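Local coordinates for protein ACDH-11, isoform b (Caenorhabditis elegans, PDB 4Y9J) that belongs to the acyl-CoA dehydrogenase family of flavoproteins and binds flavin-adenine dinucleotide together with the ligand UCC, at residues B[313-318]-B[444-449]; B[321-326]-B[404-409]; B[38-43]-B[541-546]. One frame throughout, in Å; residues are numbered along the deposited sequence. Where two conformers were deposited one is given.

Interaction 1: residues B[313-318]-B[444-449]; sequences NITRIH and IWEGTT. With UCC (S-{(3S,5R,9R)-1-[(2R,3S,4R,5R)-5-(6-amino-9H-purin-9-yl)-4-hydroxy-3-(phosphonooxy)tetrahydrofuran-2-yl]-3,5,9-trihydroxy-8,8-dimethyl-3,5-dioxido-10,14-dioxo-2,4,6-trioxa-11,15-diaza-3lambda~5~,5lambda~5~-diphosphaheptadecan-17-yl} undecanethioate), chain F.
Helix 304-338 and the loop before helix 449-461 are nearest at Arg316 and Glu446, whose CA atoms are 6.3 Å apart, with Glu446 in left-handed helical conformation and followed by Gly447 with positive phi. The two segments, both in the helical C-terminal domain of an acyl-CoA dehydrogenase fold, form part of the UCC pocket. Arg316 was modelled in two conformers; in the one described, its chain is extended from CG to NE and passes CB of Glu446. There NE gives a weak, bent hydrogen bond to Glu446 O (2.7 Å, 129° at the hydrogen). The outer NH2 reaches UCC instead, bonding OP1 at 2.7 Å near the guanidinium plane and OP2 at 3.0 Å, so one nitrogen holds two ligand oxygens. Glu446 N also donates to UCC OA1. The Glu446 carboxylate, bent back at chi2 (-69°), lies across Thr315, but the modelled approach is too tight to interpret; Thr315 OG1 is bonded to Met311 O, and Glu446 OE1 to Gln188 NE2. Beside them the Trp445 ring carries UCC CA3 on one face, 3.3 Å above its plane and offset toward the rim, while C11 meets its edge. At the far end Asn313 pairs with the purine: OD1 accepts from UCC N6 and ND2 donates to UCC N1, each at 3.1 Å.

Interaction 2: residues B[321-326]-B[404-409]; sequences VASLGY and LYAGKQ. With UCC (S-{(3S,5R,9R)-1-[(2R,3S,4R,5R)-5-(6-amino-9H-purin-9-yl)-4-hydroxy-3-(phosphonooxy)tetrahydrofuran-2-yl]-3,5,9-trihydroxy-8,8-dimethyl-3,5-dioxido-10,14-dioxo-2,4,6-trioxa-11,15-diaza-3lambda~5~,5lambda~5~-diphosphaheptadecan-17-yl} undecanethioate), chain F.
The flat group in this contact is the peptide joining Ala406 to Gly407: Ser323 lies over one of its faces, with CB 3.6 Å from Ala406 O and about as far above the plane. Ser323 OG sits over the same face, displaced toward Gly407, whose CA is 3.7 Å from that oxygen. The hydroxyl makes no hydrogen bond to 404-409; it is bonded to Thr442 OG1. Its position follows from chi1 of -69°, which sets OG beside the backbone N of its own residue. Both segments are helical and belong to the C-terminal helical domain of the acyl-CoA dehydrogenase fold, helix 304-338 packing on helix 389-419. Their local axes come to 8.6 Å at a crossing angle of 32°, and the CA atoms of Ser323 and Gly407 are 5.8 Å apart, a closeness consistent with the small residues at the interface. Ala406 CB fills the next place, touching Ser323 CB at 3.9 Å and CG of Leu324 at 4.3 Å, while Leu324 also packs on Ser368 and Leu372 of helix 352-383. On the ligand side of helix 304-338, CB of Ala322 meets the chain end of UCC, at 3.3 Å from C11.

Interaction 3: residues B[38-43]-B[541-546]; sequences LRRLLP and IDHASD
Two salt bridges, both from Arg40, carry the polar part of this contact and make a three-residue network with Asp542 and Asp546. NE donates to Asp546 OD2 at 3.1 Å; OD2 lies almost in the guanidinium plane, and NE meets it on the anti side of the carboxylate. NH2 donates to Asp542 OD2 at 3.3 Å, but comes down from above that carboxylate plane, 69° out of it. The bend at chi3 (68°) turns the guanidinium so that two different edge nitrogens serve the two acids. Asp546 has a further partner, OD1 bonding Ser548 OG. Van der Waals contact adds to this: CA of His543 sits 3.8 Å above the centre of the guanidinium, and CD of Arg40 touches CD2 of the His543 ring at 3.6 Å. The bridges tie the C-terminal end of helix 34-41 to the C-terminal part of helix 524-545 and the residue that follows it; the former helix rests on helices 44-74 and 121-135, and the latter on helices 486-512 and 552-563.

In the fold
Interactions 1 and 2 are neighbours, their centres 10 Å apart, and both use helix 304-338, a few residues apart along it; they touch where Thr449 meets Lys408 and Leu404. Both also touch UCC, so one helix contributes to the ligand pocket and to the packing against helix 389-419, all within the acyl-CoA dehydrogenase C-terminal domain. Interaction 3 lies farther out, with its centre about 27 Å from that of interaction 1 and 22 Å from that of interaction 2. Along the chain the loops are nested: 2 inside 1, and both inside 3, which connects the AidB-type N-terminal domain to the ACDH-11 C-terminal-like domain, joining an N-terminal to a C-terminal region of the chain.

Interaction 1: residues B[313-318]-B[444-449]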
loop_
_atom_site.group_PDB
_atom_site.type_symbol
_atom_site.label_atom_id
_atom_site.label_comp_id
_atom_site.label_asym_id
_atom_site.label_seq_id
_atom_site.Cartn_x
_atom_site.Cartn_y
_atom_site.Cartn_z
ATOM N N ASN B 313 -4.160 6.772 -37.689
ATOM C CA ASN B 313 -5.542 6.813 -38.042
ATOM C C ASN B 313 -6.404 5.727 -37.472
ATOM O O ASN B 313 -7.520 6.035 -37.107
ATOM C CB ASN B 313 -5.649 6.842 -39.536
ATOM C CG ASN B 313 -5.165 8.207 -40.095
ATOM O OD1 ASN B 313 -5.247 9.272 -39.394
ATOM N ND2 ASN B 313 -4.630 8.198 -41.333
ATOM N N ILE B 314 -5.919 4.451 -37.412
ATOM C CA ILE B 314 -6.738 3.371 -36.839
ATOM C C ILE B 314 -6.909 3.562 -35.395
ATOM O O ILE B 314 -8.011 3.330 -34.897
ATOM C CB ILE B 314 -6.124 1.939 -37.128
ATOM C CG1 ILE B 314 -6.285 1.584 -38.580
ATOM C CG2 ILE B 314 -6.759 0.838 -36.257
ATOM C CD1 ILE B 314 -7.711 1.293 -39.015
ATOM N N THR B 315 -5.845 4.001 -34.683
ATOM C CA THR B 315 -5.948 4.150 -33.294
ATOM C C THR B 315 -6.891 5.317 -32.954
ATOM O O THR B 315 -7.595 5.255 -31.940
ATOM C CB THR B 315 -4.590 4.369 -32.514
ATOM O OG1 THR B 315 -3.920 5.554 -32.986
ATOM C CG2 THR B 315 -3.648 3.139 -32.630
ATOM N N ARG B 316 -6.884 6.341 -33.776
ATOM C CA ARG B 316 -7.797 7.501 -33.596
ATOM C C ARG B 316 -9.287 7.071 -33.728
ATOM O O ARG B 316 -10.114 7.460 -32.934
ATOM C CB ARG B 316 -7.384 8.651 -34.562
ATOM C CG ARG B 316 -6.063 9.244 -34.053
ATOM C CD ARG B 316 -5.415 10.350 -34.892
ATOM N NE ARG B 316 -4.152 10.744 -34.317
ATOM C CZ ARG B 316 -3.268 11.481 -34.947
ATOM N NH1 ARG B 316 -3.471 11.815 -36.174
ATOM N NH2 ARG B 316 -2.141 11.838 -34.402
ATOM N N ILE B 317 -9.622 6.144 -34.629
ATOM C CA ILE B 317 -11.005 5.571 -34.668
ATOM C C ILE B 317 -11.350 4.740 -33.361
ATOM O O ILE B 317 -12.453 4.822 -32.789
ATOM C CB ILE B 317 -11.202 4.701 -35.887
ATOM C CG1 ILE B 317 -11.092 5.583 -37.168
ATOM C CG2 ILE B 317 -12.515 3.923 -35.829
ATOM C CD1 ILE B 317 -11.435 4.881 -38.433
ATOM N N HIS B 318 -10.430 3.877 -32.968
ATOM C CA HIS B 318 -10.561 3.148 -31.700
ATOM C C HIS B 318 -10.726 4.135 -30.544
ATOM O O HIS B 318 -11.465 3.875 -29.600
ATOM C CB HIS B 318 -9.334 2.293 -31.417
ATOM C CG HIS B 318 -9.335 0.937 -32.045
ATOM N ND1 HIS B 318 -9.137 0.707 -33.392
ATOM C CD2 HIS B 318 -9.434 -0.282 -31.486
ATOM C CE1 HIS B 318 -9.125 -0.587 -33.627
ATOM N NE2 HIS B 318 -9.319 -1.199 -32.489
ATOM N N ILE B 444 -6.580 13.432 -25.036
ATOM C CA ILE B 444 -5.150 13.733 -24.847
ATOM C C ILE B 444 -4.256 12.884 -25.752
ATOM O O ILE B 444 -3.449 13.413 -26.579
ATOM C CB ILE B 444 -4.746 13.645 -23.377
ATOM C CG1 ILE B 444 -5.494 14.722 -22.559
ATOM C CG2 ILE B 444 -3.238 13.863 -23.227
ATOM C CD1 ILE B 444 -5.300 14.594 -21.043
ATOM N N TRP B 445 -4.388 11.587 -25.632
ATOM C CA TRP B 445 -3.511 10.730 -26.398
ATOM C C TRP B 445 -3.975 10.512 -27.822
ATOM O O TRP B 445 -5.101 10.815 -28.150
ATOM C CB TRP B 445 -3.243 9.409 -25.664
ATOM C CG TRP B 445 -4.359 8.409 -25.478
ATOM C CD1 TRP B 445 -5.633 8.397 -26.029
ATOM C CD2 TRP B 445 -4.240 7.214 -24.724
ATOM N NE1 TRP B 445 -6.301 7.331 -25.585
ATOM C CE2 TRP B 445 -5.461 6.543 -24.826
ATOM C CE3 TRP B 445 -3.175 6.636 -23.967
ATOM C CZ2 TRP B 445 -5.689 5.301 -24.174
ATOM C CZ3 TRP B 445 -3.397 5.420 -23.336
ATOM C CH2 TRP B 445 -4.665 4.795 -23.403
ATOM N N GLU B 446 -3.040 10.036 -28.650
ATOM C CA GLU B 446 -3.212 9.931 -30.094
ATOM C C GLU B 446 -3.623 11.293 -30.687
ATOM O O GLU B 446 -4.298 11.332 -31.706
ATOM C CB GLU B 446 -4.243 8.867 -30.479
ATOM C CG GLU B 446 -3.837 7.438 -30.028
ATOM C CD GLU B 446 -2.627 6.799 -30.775
ATOM O OE1 GLU B 446 -2.021 7.392 -31.694
ATOM O OE2 GLU B 446 -2.284 5.640 -30.404
ATOM N N GLY B 447 -3.109 12.355 -30.075
ATOM C CA GLY B 447 -3.277 13.711 -30.587
ATOM C C GLY B 447 -4.250 14.511 -29.742
ATOM O O GLY B 447 -5.392 14.114 -29.577
ATOM N N THR B 448 -3.835 15.654 -29.232
ATOM C CA THR B 448 -4.783 16.483 -28.476
ATOM C C THR B 448 -5.823 17.079 -29.404
ATOM O O THR B 448 -5.691 17.082 -30.667
ATOM C CB THR B 448 -4.066 17.594 -27.703
ATOM O OG1 THR B 448 -3.644 18.612 -28.617
ATOM C CG2 THR B 448 -2.905 17.037 -26.914
ATOM N N THR B 449 -6.861 17.647 -28.814
ATOM C CA THR B 449 -7.939 18.307 -29.562
ATOM C C THR B 449 -7.423 19.313 -30.600
ATOM O O THR B 449 -7.762 19.227 -31.786
ATOM C CB THR B 449 -8.944 19.034 -28.615
ATOM O OG1 THR B 449 -9.288 18.156 -27.534
ATOM C CG2 THR B 449 -10.170 19.393 -29.419
HETATM O OA1 UCC F . -0.687 8.292 -27.682
HETATM C CA1 UCC F . -0.282 7.150 -28.129
HETATM C CA2 UCC F . -0.708 5.744 -27.689
HETATM C CA3 UCC F . -1.961 5.564 -26.890
HETATM C CA4 UCC F . -2.777 4.313 -27.359
HETATM C CA5 UCC F . -4.084 4.776 -28.017
HETATM C CA6 UCC F . -5.236 3.933 -27.593
HETATM C CA7 UCC F . -6.535 4.386 -28.242
HETATM C CA8 UCC F . -7.374 3.266 -27.775
HETATM C CA9 UCC F . -8.667 3.504 -27.207
HETATM C C10 UCC F . -8.774 3.150 -25.792
HETATM C C11 UCC F . -9.078 4.502 -25.164
HETATM S S UCC F . 0.884 6.926 -29.307
HETATM C CP1 UCC F . 1.507 8.567 -29.838
HETATM C CP2 UCC F . 0.485 9.467 -30.461
HETATM N NP1 UCC F . 1.093 10.641 -31.122
HETATM C CP3 UCC F . 0.322 11.345 -31.952
HETATM O OP1 UCC F . -0.885 11.155 -32.108
HETATM C CP4 UCC F . 1.014 12.395 -32.797
HETATM C CP5 UCC F . 0.277 13.733 -32.641
HETATM N NP2 UCC F . 0.915 14.586 -33.636
HETATM C CP6 UCC F . 0.587 14.616 -34.927
HETATM O OP2 UCC F . -0.365 14.006 -35.395
HETATM C CP8 UCC F . 1.413 15.570 -35.766
HETATM O OP3 UCC F . 0.514 16.325 -36.635
HETATM C CPB UCC F . 2.367 14.945 -36.756
HETATM C CP7 UCC F . 1.896 13.751 -37.599
HETATM C CP9 UCC F . 3.215 14.017 -35.781
HETATM C CPA UCC F . 3.567 15.840 -37.136
HETATM O O7 UCC F . 4.445 15.117 -38.036
HETATM P P2 UCC F . 5.465 15.930 -38.998
HETATM O O21 UCC F . 6.317 14.955 -39.795
HETATM O O22 UCC F . 6.030 17.077 -38.148
HETATM O O6 UCC F . 4.381 16.668 -39.961
HETATM P P1 UCC F . 4.174 16.514 -41.533
HETATM O O11 UCC F . 5.407 16.903 -42.335
HETATM O O12 UCC F . 2.887 17.248 -41.762
HETATM O "O5'" UCC F . 3.910 14.869 -41.626
HETATM C "C5'" UCC F . 4.807 14.033 -42.398
HETATM C "C4'" UCC F . 4.042 13.172 -43.422
HETATM C "C3'" UCC F . 3.281 14.038 -44.421
HETATM O "O3'" UCC F . 3.269 13.288 -45.609
HETATM P P3 UCC F . 4.000 13.773 -46.923
HETATM O O33 UCC F . 3.793 12.598 -47.852
HETATM O O32 UCC F . 5.461 13.833 -46.543
HETATM O O31 UCC F . 3.294 15.106 -47.277
HETATM C "C2'" UCC F . 1.859 14.146 -43.889
HETATM O "O2'" UCC F . 0.840 14.227 -44.884
HETATM O "O4'" UCC F . 3.049 12.374 -42.744
HETATM C "C1'" UCC F . 1.770 12.764 -43.230
HETATM N N9 UCC F . 0.759 12.625 -42.172
HETATM C C4 UCC F . -0.354 11.921 -42.351
HETATM N N3 UCC F . -0.857 11.143 -43.339
HETATM C C8 UCC F . 0.771 13.220 -40.956
HETATM N N7 UCC F . -0.343 12.862 -40.292
HETATM C C5 UCC F . -1.078 12.053 -41.088
HETATM C C6 UCC F . -2.344 11.281 -40.973
HETATM N N6 UCC F . -3.063 11.359 -39.824
HETATM N N1 UCC F . -2.772 10.576 -42.069
HETATM C C2 UCC F . -2.042 10.521 -43.202
#

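Interaction 2: residues B[321-326]-B[404-409]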
loop_
_atom_site.group_PDB
_atom_site.type_symbol
_atom_site.label_atom_id
_atom_site.label_comp_id
_atom_site.label_asym_id
_atom_site.label_seq_id
_atom_site.Cartn_x
_atom_site.Cartn_y
_atom_site.Cartn_z
ATOM N N VAL B 321 -14.208 5.309 -30.456
ATOM C CA VAL B 321 -14.986 4.189 -29.917
ATOM C C VAL B 321 -14.999 4.238 -28.368
ATOM O O VAL B 321 -16.045 4.081 -27.759
ATOM C CB VAL B 321 -14.472 2.841 -30.375
ATOM C CG1 VAL B 321 -15.146 1.725 -29.586
ATOM C CG2 VAL B 321 -14.717 2.620 -31.843
ATOM N N ALA B 322 -13.841 4.485 -27.781
ATOM C CA ALA B 322 -13.675 4.546 -26.341
ATOM C C ALA B 322 -14.416 5.758 -25.763
ATOM O O ALA B 322 -15.148 5.601 -24.807
ATOM C CB ALA B 322 -12.225 4.654 -25.998
ATOM N N SER B 323 -14.273 6.929 -26.386
ATOM C CA SER B 323 -14.987 8.107 -25.944
ATOM C C SER B 323 -16.487 7.834 -25.905
ATOM O O SER B 323 -17.179 8.140 -24.936
ATOM C CB SER B 323 -14.684 9.287 -26.881
ATOM O OG SER B 323 -13.361 9.723 -26.755
ATOM N N LEU B 324 -17.003 7.280 -26.973
ATOM C CA LEU B 324 -18.407 7.026 -27.129
ATOM C C LEU B 324 -18.860 5.905 -26.205
ATOM O O LEU B 324 -19.995 5.941 -25.716
ATOM C CB LEU B 324 -18.742 6.705 -28.590
ATOM C CG LEU B 324 -18.674 7.969 -29.474
ATOM C CD1 LEU B 324 -18.561 7.644 -30.924
ATOM C CD2 LEU B 324 -19.859 8.870 -29.214
ATOM N N GLY B 325 -17.987 4.933 -25.998
ATOM C CA GLY B 325 -18.242 3.863 -25.045
ATOM C C GLY B 325 -18.486 4.377 -23.600
ATOM O O GLY B 325 -19.486 3.968 -22.951
ATOM N N TYR B 326 -17.677 5.325 -23.182
ATOM C CA TYR B 326 -17.827 5.945 -21.847
ATOM C C TYR B 326 -19.096 6.798 -21.749
ATOM O O TYR B 326 -19.803 6.757 -20.728
ATOM C CB TYR B 326 -16.607 6.771 -21.482
ATOM C CG TYR B 326 -15.359 5.928 -21.313
ATOM C CD1 TYR B 326 -15.345 4.864 -20.460
ATOM C CD2 TYR B 326 -14.188 6.202 -22.014
ATOM C CE1 TYR B 326 -14.214 4.081 -20.301
ATOM C CE2 TYR B 326 -13.047 5.437 -21.838
ATOM C CZ TYR B 326 -13.078 4.370 -20.985
ATOM O OH TYR B 326 -12.020 3.501 -20.816
ATOM N N LEU B 404 -11.328 14.005 -32.457
ATOM C CA LEU B 404 -11.213 15.199 -31.638
ATOM C C LEU B 404 -12.569 15.614 -31.101
ATOM O O LEU B 404 -12.681 16.126 -29.973
ATOM C CB LEU B 404 -10.530 16.335 -32.376
ATOM C CG LEU B 404 -11.229 17.003 -33.545
ATOM C CD1 LEU B 404 -12.097 18.174 -33.071
ATOM C CD2 LEU B 404 -10.223 17.484 -34.594
ATOM N N TYR B 405 -13.620 15.399 -31.854
ATOM C CA TYR B 405 -14.934 15.861 -31.414
ATOM C C TYR B 405 -15.508 14.968 -30.285
ATOM O O TYR B 405 -15.911 15.495 -29.205
ATOM C CB TYR B 405 -15.915 16.009 -32.594
ATOM C CG TYR B 405 -17.177 16.811 -32.177
ATOM C CD1 TYR B 405 -17.093 18.168 -31.957
ATOM C CD2 TYR B 405 -18.387 16.193 -31.973
ATOM C CE1 TYR B 405 -18.202 18.902 -31.590
ATOM C CE2 TYR B 405 -19.498 16.890 -31.607
ATOM C CZ TYR B 405 -19.407 18.265 -31.434
ATOM O OH TYR B 405 -20.481 19.010 -31.024
ATOM N N ALA B 406 -15.552 13.644 -30.501
ATOM C CA ALA B 406 -16.016 12.738 -29.460
ATOM C C ALA B 406 -15.126 12.861 -28.215
ATOM O O ALA B 406 -15.593 12.767 -27.070
ATOM C CB ALA B 406 -16.036 11.273 -29.943
ATOM N N GLY B 407 -13.840 13.092 -28.469
ATOM C CA GLY B 407 -12.851 13.296 -27.455
ATOM C C GLY B 407 -13.176 14.408 -26.509
ATOM O O GLY B 407 -12.997 14.314 -25.299
ATOM N N LYS B 408 -13.647 15.495 -27.091
ATOM C CA LYS B 408 -13.904 16.693 -26.349
ATOM C C LYS B 408 -15.312 16.646 -25.749
ATOM O O LYS B 408 -15.563 17.273 -24.734
ATOM C CB LYS B 408 -13.671 17.895 -27.237
ATOM C CG LYS B 408 -13.822 19.247 -26.605
ATOM C CD LYS B 408 -13.094 19.398 -25.278
ATOM C CE LYS B 408 -11.591 19.169 -25.427
ATOM N NZ LYS B 408 -10.833 19.247 -24.201
ATOM N N GLN B 409 -16.238 15.923 -26.355
ATOM C CA GLN B 409 -17.527 15.640 -25.717
ATOM C C GLN B 409 -17.438 14.806 -24.408
ATOM O O GLN B 409 -18.258 14.984 -23.539
ATOM C CB GLN B 409 -18.456 14.892 -26.640
ATOM C CG GLN B 409 -19.004 15.667 -27.799
ATOM C CD GLN B 409 -19.860 14.762 -28.633
ATOM O OE1 GLN B 409 -19.374 13.750 -29.135
ATOM N NE2 GLN B 409 -21.120 15.099 -28.775
HETATM O OA1 UCC F . -0.687 8.292 -27.682
HETATM C CA1 UCC F . -0.282 7.150 -28.129
HETATM C CA2 UCC F . -0.708 5.744 -27.689
HETATM C CA3 UCC F . -1.961 5.564 -26.890
HETATM C CA4 UCC F . -2.777 4.313 -27.359
HETATM C CA5 UCC F . -4.084 4.776 -28.017
HETATM C CA6 UCC F . -5.236 3.933 -27.593
HETATM C CA7 UCC F . -6.535 4.386 -28.242
HETATM C CA8 UCC F . -7.374 3.266 -27.775
HETATM C CA9 UCC F . -8.667 3.504 -27.207
HETATM C C10 UCC F . -8.774 3.150 -25.792
HETATM C C11 UCC F . -9.078 4.502 -25.164
HETATM S S UCC F . 0.884 6.926 -29.307
HETATM C CP1 UCC F . 1.507 8.567 -29.838
HETATM C CP2 UCC F . 0.485 9.467 -30.461
HETATM N NP1 UCC F . 1.093 10.641 -31.122
HETATM C CP3 UCC F . 0.322 11.345 -31.952
HETATM O OP1 UCC F . -0.885 11.155 -32.108
HETATM C CP4 UCC F . 1.014 12.395 -32.797
HETATM C CP5 UCC F . 0.277 13.733 -32.641
HETATM N NP2 UCC F . 0.915 14.586 -33.636
HETATM C CP6 UCC F . 0.587 14.616 -34.927
HETATM O OP2 UCC F . -0.365 14.006 -35.395
HETATM C CP8 UCC F . 1.413 15.570 -35.766
HETATM O OP3 UCC F . 0.514 16.325 -36.635
HETATM C CPB UCC F . 2.367 14.945 -36.756
HETATM C CP7 UCC F . 1.896 13.751 -37.599
HETATM C CP9 UCC F . 3.215 14.017 -35.781
HETATM C CPA UCC F . 3.567 15.840 -37.136
HETATM O O7 UCC F . 4.445 15.117 -38.036
HETATM P P2 UCC F . 5.465 15.930 -38.998
HETATM O O21 UCC F . 6.317 14.955 -39.795
HETATM O O22 UCC F . 6.030 17.077 -38.148
HETATM O O6 UCC F . 4.381 16.668 -39.961
HETATM P P1 UCC F . 4.174 16.514 -41.533
HETATM O O11 UCC F . 5.407 16.903 -42.335
HETATM O O12 UCC F . 2.887 17.248 -41.762
HETATM O "O5'" UCC F . 3.910 14.869 -41.626
HETATM C "C5'" UCC F . 4.807 14.033 -42.398
HETATM C "C4'" UCC F . 4.042 13.172 -43.422
HETATM C "C3'" UCC F . 3.281 14.038 -44.421
HETATM O "O3'" UCC F . 3.269 13.288 -45.609
HETATM P P3 UCC F . 4.000 13.773 -46.923
HETATM O O33 UCC F . 3.793 12.598 -47.852
HETATM O O32 UCC F . 5.461 13.833 -46.543
HETATM O O31 UCC F . 3.294 15.106 -47.277
HETATM C "C2'" UCC F . 1.859 14.146 -43.889
HETATM O "O2'" UCC F . 0.840 14.227 -44.884
HETATM O "O4'" UCC F . 3.049 12.374 -42.744
HETATM C "C1'" UCC F . 1.770 12.764 -43.230
HETATM N N9 UCC F . 0.759 12.625 -42.172
HETATM C C4 UCC F . -0.354 11.921 -42.351
HETATM N N3 UCC F . -0.857 11.143 -43.339
HETATM C C8 UCC F . 0.771 13.220 -40.956
HETATM N N7 UCC F . -0.343 12.862 -40.292
HETATM C C5 UCC F . -1.078 12.053 -41.088
HETATM C C6 UCC F . -2.344 11.281 -40.973
HETATM N N6 UCC F . -3.063 11.359 -39.824
HETATM N N1 UCC F . -2.772 10.576 -42.069
HETATM C C2 UCC F . -2.042 10.521 -43.202
#

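Interaction 3: residues B[38-43]-B[541-546]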
loop_
_atom_site.group_PDB
_atom_site.type_symbol
_atom_site.label_atom_id
_atom_site.label_comp_id
_atom_site.label_asym_id
_atom_site.label_seq_id
_atom_site.Cartn_x
_atom_site.Cartn_y
_atom_site.Cartn_z
ATOM N N LEU B 38 -27.096 -0.720 -37.415
ATOM C CA LEU B 38 -26.589 -1.896 -38.134
ATOM C C LEU B 38 -27.592 -2.445 -39.169
ATOM O O LEU B 38 -27.229 -2.872 -40.282
ATOM C CB LEU B 38 -26.188 -3.039 -37.162
ATOM C CG LEU B 38 -25.106 -2.694 -36.136
ATOM C CD1 LEU B 38 -24.790 -3.921 -35.263
ATOM C CD2 LEU B 38 -23.892 -2.078 -36.825
ATOM N N ARG B 39 -28.856 -2.480 -38.787
ATOM C CA ARG B 39 -29.917 -2.818 -39.745
ATOM C C ARG B 39 -29.879 -1.980 -41.029
ATOM O O ARG B 39 -30.169 -2.486 -42.074
ATOM C CB ARG B 39 -31.284 -2.620 -39.122
ATOM C CG ARG B 39 -31.749 -3.704 -38.194
ATOM C CD ARG B 39 -33.104 -3.341 -37.608
ATOM N NE ARG B 39 -33.491 -4.392 -36.686
ATOM C CZ ARG B 39 -34.013 -5.556 -37.065
ATOM N NH1 ARG B 39 -34.255 -5.814 -38.353
ATOM N NH2 ARG B 39 -34.314 -6.469 -36.149
ATOM N N ARG B 40 -29.561 -0.694 -40.934
ATOM C CA ARG B 40 -29.516 0.189 -42.095
ATOM C C ARG B 40 -28.287 0.010 -42.915
ATOM O O ARG B 40 -28.336 0.118 -44.108
ATOM C CB ARG B 40 -29.495 1.641 -41.655
ATOM C CG ARG B 40 -30.755 2.038 -40.961
ATOM C CD ARG B 40 -30.757 3.538 -40.678
ATOM N NE ARG B 40 -30.837 4.243 -41.959
ATOM C CZ ARG B 40 -29.905 5.052 -42.459
ATOM N NH1 ARG B 40 -28.774 5.341 -41.760
ATOM N NH2 ARG B 40 -30.143 5.591 -43.664
ATOM N N LEU B 41 -27.159 -0.174 -42.253
ATOM C CA LEU B 41 -25.851 -0.174 -42.939
ATOM C C LEU B 41 -25.464 -1.493 -43.550
ATOM O O LEU B 41 -24.747 -1.514 -44.518
ATOM C CB LEU B 41 -24.745 0.274 -41.974
ATOM C CG LEU B 41 -24.881 1.686 -41.439
ATOM C CD1 LEU B 41 -23.818 2.024 -40.398
ATOM C CD2 LEU B 41 -24.823 2.681 -42.577
ATOM N N LEU B 42 -25.927 -2.595 -42.977
ATOM C CA LEU B 42 -25.539 -3.914 -43.408
ATOM C C LEU B 42 -26.615 -4.585 -44.255
ATOM O O LEU B 42 -27.803 -4.446 -43.985
ATOM C CB LEU B 42 -25.303 -4.820 -42.229
ATOM C CG LEU B 42 -24.207 -4.396 -41.246
ATOM C CD1 LEU B 42 -24.244 -5.333 -40.040
ATOM C CD2 LEU B 42 -22.817 -4.432 -41.875
ATOM N N PRO B 43 -26.190 -5.362 -45.239
ATOM C CA PRO B 43 -27.081 -6.237 -46.011
ATOM C C PRO B 43 -27.798 -7.209 -45.071
ATOM O O PRO B 43 -27.176 -7.624 -44.082
ATOM C CB PRO B 43 -26.135 -7.010 -46.919
ATOM C CG PRO B 43 -24.804 -6.385 -46.815
ATOM C CD PRO B 43 -24.770 -5.505 -45.607
ATOM N N ILE B 541 -30.215 12.975 -39.836
ATOM C CA ILE B 541 -31.377 13.274 -40.637
ATOM C C ILE B 541 -31.650 12.084 -41.540
ATOM O O ILE B 541 -32.806 11.699 -41.689
ATOM C CB ILE B 541 -31.206 14.548 -41.491
ATOM C CG1 ILE B 541 -31.357 15.786 -40.625
ATOM C CG2 ILE B 541 -32.279 14.658 -42.573
ATOM C CD1 ILE B 541 -30.709 17.016 -41.223
ATOM N N ASP B 542 -30.587 11.577 -42.153
ATOM C CA ASP B 542 -30.657 10.436 -43.037
ATOM C C ASP B 542 -31.166 9.231 -42.252
ATOM O O ASP B 542 -32.074 8.525 -42.676
ATOM C CB ASP B 542 -29.277 10.182 -43.606
ATOM C CG ASP B 542 -29.271 9.179 -44.753
ATOM O OD1 ASP B 542 -30.015 9.337 -45.731
ATOM O OD2 ASP B 542 -28.484 8.231 -44.644
ATOM N N HIS B 543 -30.643 9.039 -41.067
ATOM C CA HIS B 543 -31.132 7.997 -40.185
ATOM C C HIS B 543 -32.610 8.106 -39.816
ATOM O O HIS B 543 -33.336 7.109 -39.897
ATOM C CB HIS B 543 -30.298 8.008 -38.933
ATOM C CG HIS B 543 -30.631 6.925 -37.960
ATOM N ND1 HIS B 543 -31.457 7.123 -36.873
ATOM C CD2 HIS B 543 -30.179 5.658 -37.862
ATOM C CE1 HIS B 543 -31.515 6.011 -36.161
ATOM N NE2 HIS B 543 -30.769 5.103 -36.759
ATOM N N ALA B 544 -33.064 9.305 -39.439
ATOM C CA ALA B 544 -34.466 9.515 -39.031
ATOM C C ALA B 544 -35.433 9.431 -40.212
ATOM O O ALA B 544 -36.657 9.173 -40.019
ATOM C CB ALA B 544 -34.627 10.872 -38.355
ATOM N N SER B 545 -34.901 9.725 -41.403
ATOM C CA SER B 545 -35.707 9.748 -42.634
ATOM C C SER B 545 -36.031 8.327 -43.108
ATOM O O SER B 545 -36.958 8.132 -43.895
ATOM C CB SER B 545 -34.997 10.530 -43.759
ATOM O OG SER B 545 -34.895 11.927 -43.476
ATOM N N ASP B 546 -35.265 7.343 -42.666
ATOM C CA ASP B 546 -35.445 5.964 -43.085
ATOM C C ASP B 546 -36.605 5.313 -42.354
ATOM O O ASP B 546 -36.424 4.684 -41.312
ATOM C CB ASP B 546 -34.166 5.166 -42.900
ATOM C CG ASP B 546 -34.301 3.698 -43.331
ATOM O OD1 ASP B 546 -35.439 3.211 -43.569
ATOM O OD2 ASP B 546 -33.254 3.048 -43.437
#